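Local coordinates for protein RNase NGR3 (Nicotiana glutinosa, PDB 1VD3) that probably cleaves single-stranded RNA as a secreted endonuclease of the RNase T2 family, and is caught here with 2'-UMP in its nucleotide site, at residues 112-115 against 116-120; 179-182 against 183-187. One frame throughout, in Å; residues are numbered along the deposited sequence.

Contact 1: 112-115 against 116-120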
loop_
_atom_site.group_PDB
_atom_site.type_symbol
_atom_site.label_atom_id
_atom_site.label_comp_id
_atom_site.label_asym_id
_atom_site.label_seq_id
_atom_site.Cartn_x
_atom_site.Cartn_y
_atom_site.Cartn_z
ATOM N N TYR A 112 -4.495 -6.526 -13.085
ATOM C CA TYR A 112 -3.826 -6.488 -11.788
ATOM C C TYR A 112 -3.448 -5.057 -11.417
ATOM O O TYR A 112 -3.747 -4.578 -10.323
ATOM C CB TYR A 112 -2.555 -7.352 -11.824
ATOM C CG TYR A 112 -1.777 -7.361 -10.522
ATOM C CD1 TYR A 112 -2.239 -8.071 -9.409
ATOM C CD2 TYR A 112 -0.594 -6.641 -10.399
ATOM C CE1 TYR A 112 -1.536 -8.057 -8.204
ATOM C CE2 TYR A 112 0.116 -6.618 -9.202
ATOM C CZ TYR A 112 -0.363 -7.325 -8.108
ATOM O OH TYR A 112 0.328 -7.281 -6.924
ATOM N N PHE A 113 -2.771 -4.367 -12.324
ATOM C CA PHE A 113 -2.377 -3.000 -12.020
ATOM C C PHE A 113 -3.560 -2.034 -11.960
ATOM O O PHE A 113 -3.588 -1.132 -11.120
ATOM C CB PHE A 113 -1.313 -2.533 -13.015
ATOM C CG PHE A 113 0.020 -3.181 -12.793
ATOM C CD1 PHE A 113 0.378 -4.335 -13.481
ATOM C CD2 PHE A 113 0.897 -2.674 -11.837
ATOM C CE1 PHE A 113 1.594 -4.978 -13.215
ATOM C CE2 PHE A 113 2.112 -3.308 -11.564
ATOM C CZ PHE A 113 2.458 -4.463 -12.257
ATOM N N GLN A 114 -4.551 -2.238 -12.821
ATOM C CA GLN A 114 -5.724 -1.368 -12.822
ATOM C C GLN A 114 -6.477 -1.542 -11.502
ATOM O O GLN A 114 -6.965 -0.578 -10.925
ATOM C CB GLN A 114 -6.647 -1.716 -13.990
ATOM C CG GLN A 114 -7.814 -0.760 -14.145
ATOM C CD GLN A 114 -7.375 0.611 -14.618
ATOM O OE1 GLN A 114 -6.852 0.760 -15.723
ATOM N NE2 GLN A 114 -7.583 1.624 -13.783
ATOM N N ALA A 115 -6.561 -2.779 -11.032
ATOM C CA ALA A 115 -7.234 -3.071 -9.774
ATOM C C ALA A 115 -6.575 -2.288 -8.641
ATOM O O ALA A 115 -7.253 -1.639 -7.853
ATOM C CB ALA A 115 -7.171 -4.570 -9.480
ATOM N N ALA A 116 -5.247 -2.352 -8.567
ATOM C CA ALA A 116 -4.510 -1.643 -7.529
ATOM C C ALA A 116 -4.816 -0.150 -7.590
ATOM O O ALA A 116 -5.097 0.487 -6.570
ATOM C CB ALA A 116 -3.013 -1.875 -7.697
ATOM N N LEU A 117 -4.755 0.406 -8.795
ATOM C CA LEU A 117 -5.033 1.822 -8.987
ATOM C C LEU A 117 -6.469 2.149 -8.577
ATOM O O LEU A 117 -6.716 3.157 -7.906
ATOM C CB LEU A 117 -4.802 2.214 -10.455
ATOM C CG LEU A 117 -3.355 2.123 -10.954
ATOM C CD1 LEU A 117 -3.317 2.379 -12.452
ATOM C CD2 LEU A 117 -2.481 3.131 -10.217
ATOM N N ASP A 118 -7.412 1.299 -8.973
ATOM C CA ASP A 118 -8.817 1.516 -8.631
ATOM C C ASP A 118 -9.073 1.463 -7.129
ATOM O O ASP A 118 -9.792 2.300 -6.585
ATOM C CB ASP A 118 -9.719 0.490 -9.320
ATOM C CG ASP A 118 -9.870 0.743 -10.810
ATOM O OD1 ASP A 118 -9.480 1.835 -11.275
ATOM O OD2 ASP A 118 -10.393 -0.150 -11.512
ATOM N N PHE A 119 -8.501 0.474 -6.452
ATOM C CA PHE A 119 -8.720 0.375 -5.019
ATOM C C PHE A 119 -8.033 1.473 -4.226
ATOM O O PHE A 119 -8.489 1.832 -3.142
ATOM C CB PHE A 119 -8.320 -1.016 -4.518
ATOM C CG PHE A 119 -9.317 -2.076 -4.886
ATOM C CD1 PHE A 119 -9.030 -3.022 -5.863
ATOM C CD2 PHE A 119 -10.574 -2.088 -4.293
ATOM C CE1 PHE A 119 -9.985 -3.960 -6.248
ATOM C CE2 PHE A 119 -11.538 -3.024 -4.673
ATOM C CZ PHE A 119 -11.241 -3.961 -5.653
ATOM N N ARG A 120 -6.939 2.017 -4.752
ATOM C CA ARG A 120 -6.274 3.101 -4.044
ATOM C C ARG A 120 -7.241 4.291 -4.078
ATOM O O ARG A 120 -7.459 4.971 -3.070
ATOM C CB ARG A 120 -4.961 3.501 -4.730
ATOM C CG ARG A 120 -4.088 4.404 -3.855
ATOM C CD ARG A 120 -3.063 5.170 -4.671
ATOM N NE ARG A 120 -3.714 6.175 -5.506
ATOM C CZ ARG A 120 -4.075 7.384 -5.085
ATOM N NH1 ARG A 120 -3.840 7.760 -3.832
ATOM N NH2 ARG A 120 -4.700 8.209 -5.912
#

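Contact 2: 179-182 against 183-187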
loop_
_atom_site.group_PDB
_atom_site.type_symbol
_atom_site.label_atom_id
_atom_site.label_comp_id
_atom_site.label_asym_id
_atom_site.label_seq_id
_atom_site.Cartn_x
_atom_site.Cartn_y
_atom_site.Cartn_z
ATOM N N CYS A 179 -8.552 -5.395 2.979
ATOM C CA CYS A 179 -8.730 -6.646 2.258
ATOM C C CYS A 179 -9.705 -6.514 1.106
ATOM O O CYS A 179 -10.674 -5.759 1.185
ATOM C CB CYS A 179 -9.172 -7.754 3.219
ATOM S SG CYS A 179 -7.798 -8.197 4.324
ATOM N N VAL A 180 -9.412 -7.233 0.025
ATOM C CA VAL A 180 -10.241 -7.232 -1.175
ATOM C C VAL A 180 -10.583 -8.689 -1.478
ATOM O O VAL A 180 -9.754 -9.577 -1.266
ATOM C CB VAL A 180 -9.467 -6.613 -2.370
ATOM C CG1 VAL A 180 -10.278 -6.732 -3.650
ATOM C CG2 VAL A 180 -9.153 -5.153 -2.075
ATOM N N ASP A 181 -11.795 -8.948 -1.964
ATOM C CA ASP A 181 -12.175 -10.329 -2.260
ATOM C C ASP A 181 -11.333 -10.913 -3.388
ATOM O O ASP A 181 -10.750 -10.181 -4.191
ATOM C CB ASP A 181 -13.657 -10.430 -2.620
ATOM C CG ASP A 181 -13.931 -10.039 -4.049
ATOM O OD1 ASP A 181 -13.850 -8.835 -4.365
ATOM O OD2 ASP A 181 -14.219 -10.946 -4.857
ATOM N N LYS A 182 -11.284 -12.240 -3.456
ATOM C CA LYS A 182 -10.473 -12.921 -4.462
ATOM C C LYS A 182 -10.768 -12.593 -5.922
ATOM O O LYS A 182 -9.915 -12.810 -6.778
ATOM C CB LYS A 182 -10.535 -14.437 -4.251
ATOM C CG LYS A 182 -11.898 -15.059 -4.495
ATOM C CD LYS A 182 -11.854 -16.573 -4.325
ATOM C CE LYS A 182 -11.622 -16.969 -2.878
ATOM N NZ LYS A 182 -11.671 -18.451 -2.694
ATOM N N THR A 183 -11.962 -12.087 -6.222
ATOM C CA THR A 183 -12.281 -11.742 -7.608
ATOM C C THR A 183 -11.901 -10.287 -7.873
ATOM O O THR A 183 -12.144 -9.759 -8.958
ATOM C CB THR A 183 -13.787 -11.912 -7.932
ATOM O OG1 THR A 183 -14.550 -10.934 -7.215
ATOM C CG2 THR A 183 -14.263 -13.308 -7.555
ATOM N N ALA A 184 -11.305 -9.645 -6.871
ATOM C CA ALA A 184 -10.888 -8.249 -6.982
ATOM C C ALA A 184 -12.074 -7.351 -7.317
ATOM O O ALA A 184 -11.936 -6.375 -8.054
ATOM C CB ALA A 184 -9.809 -8.105 -8.058
ATOM N N THR A 185 -13.238 -7.680 -6.770
ATOM C CA THR A 185 -14.433 -6.891 -7.037
ATOM C C THR A 185 -14.640 -5.758 -6.038
ATOM O O THR A 185 -14.972 -4.638 -6.427
ATOM C CB THR A 185 -15.685 -7.781 -7.054
ATOM O OG1 THR A 185 -15.612 -8.682 -8.167
ATOM C CG2 THR A 185 -16.947 -6.934 -7.175
ATOM N N ASP A 186 -14.438 -6.041 -4.756
ATOM C CA ASP A 186 -14.631 -5.010 -3.745
ATOM C C ASP A 186 -13.906 -5.296 -2.430
ATOM O O ASP A 186 -13.348 -6.377 -2.227
ATOM C CB ASP A 186 -16.134 -4.837 -3.497
ATOM C CG ASP A 186 -16.448 -3.740 -2.497
ATOM O OD1 ASP A 186 -15.822 -2.659 -2.571
ATOM O OD2 ASP A 186 -17.334 -3.957 -1.642
ATOM N N PHE A 187 -13.905 -4.310 -1.544
ATOM C CA PHE A 187 -13.278 -4.459 -0.240
ATOM C C PHE A 187 -14.155 -5.392 0.579
ATOM O O PHE A 187 -15.376 -5.411 0.416
ATOM C CB PHE A 187 -13.182 -3.106 0.474
ATOM C CG PHE A 187 -12.148 -2.177 -0.104
ATOM C CD1 PHE A 187 -12.515 -0.930 -0.609
ATOM C CD2 PHE A 187 -10.803 -2.539 -0.126
ATOM C CE1 PHE A 187 -11.557 -0.056 -1.125
ATOM C CE2 PHE A 187 -9.837 -1.671 -0.640
ATOM C CZ PHE A 187 -10.218 -0.429 -1.140
#

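Contact 1: 112-115 against 116-120
Y112, F113, Q114 and A115 hand their carbonyl oxygens to the amides of A116, L117, D118 and F119, four consecutive i to i+4 bonds of one unbroken alpha-helix, 109-123. The shortest joins D118 N to Q114 O at 2.7 Å, and F119 N reaches A115 O at 2.8 Å. On the more open face the same Q114-D118 pair is tied a second time, through the side chains: NE2 of Q114 donates to OD1 of D118 over 3.2 Å. The carboxylate oxygen lies near the amide plane, whereas the nitrogen comes in from above the carboxylate, the two planes being 36° apart. Q114 manages this because its CG stands anti to the backbone N (chi1 -174°) and the chain then bends at chi2, which brings the amide within bonding distance of D118. One turn on from A115, the F119 ring comes back beside it, with F119 CD1 3.0 Å from A115 O and F119 CE1 4.3 Å from A115 CB. Y112 and F113 pack into the protein instead. The Y112 hydroxyl bonds to L45 O, F113 meets W80, and A116 and L117 rest on I42 of strand 41-48. The helix thus divides its chemistry: apolar side chains bury it against the sheet and helix 73-79, while on the partly exposed side the neutral amide of Q114 gives the D118 carboxylate a hydrogen-bond donor, a tie that probably restrains both side chains without neutralising the negative charge.

Contact 2: 179-182 against 183-187
The chain doubles back at 179-187: the two segments run 164° apart, and V180 and F187 form an antiparallel non-hydrogen-bonded pair with CA atoms 4.2 Å apart. D181 N bonds to D186 O at 3.0 Å, and A184 N closes the type I turn on D181 O at 2.8 Å. Inside the bend sits the D181 carboxylate, its CG in the crowded position between backbone N and carbonyl carbon (chi1 80°), which sets its oxygens against the amides of the returning chain. D181 OD1 accepts two amides, D186 N at 2.9 Å nearly along the C-O bond and T185 N at 2.7 Å on the syn side; D181 OD2 takes T183 N from above the carboxylate plane. T185 OG1 donates to T183 OG1. On the buried side V180 spreads its two methyls, V180 CG1 to A184 CA at 3.7 Å and V180 CG2 to F187 CD2, also at 3.7 Å. A glycine in place of V180 would probably open a gap between F187 and A184 and leave the F187 ring less firmly held. C179 O lies at the edge of that ring, and C179 SG is disulfide-bonded to C190. This is a beta-hairpin reversal linking strand 171-181 to the short strand 187-188 of the antiparallel sheet, with an Asx turn at D181, whose carboxylate probably steadies the bend by accepting the amides that follow.

F119 joins the two contacts, whose centres lie 11 Å apart. Its ring, leaving helix 109-123, packs against the hairpin, with F119 CZ 3.6 Å from V180 CG1 and 3.5 Å from A184 O, and it meets the F187 ring edge-to-face. Contact 1 thereby packs the helix against the turn of contact 2, which comes later in the sequence but lies on the same side of the chain's centre. Neither contact holds a residue of the 2'-UMP pocket, and contact 1 comes nearer to it: the Y112 side chain is about 4 Å from that of H101, a pocket residue predicted to be catalytic, and about 8 Å from the bound 2'-UMP, while the C179 side chain is about 10 Å from that ligand.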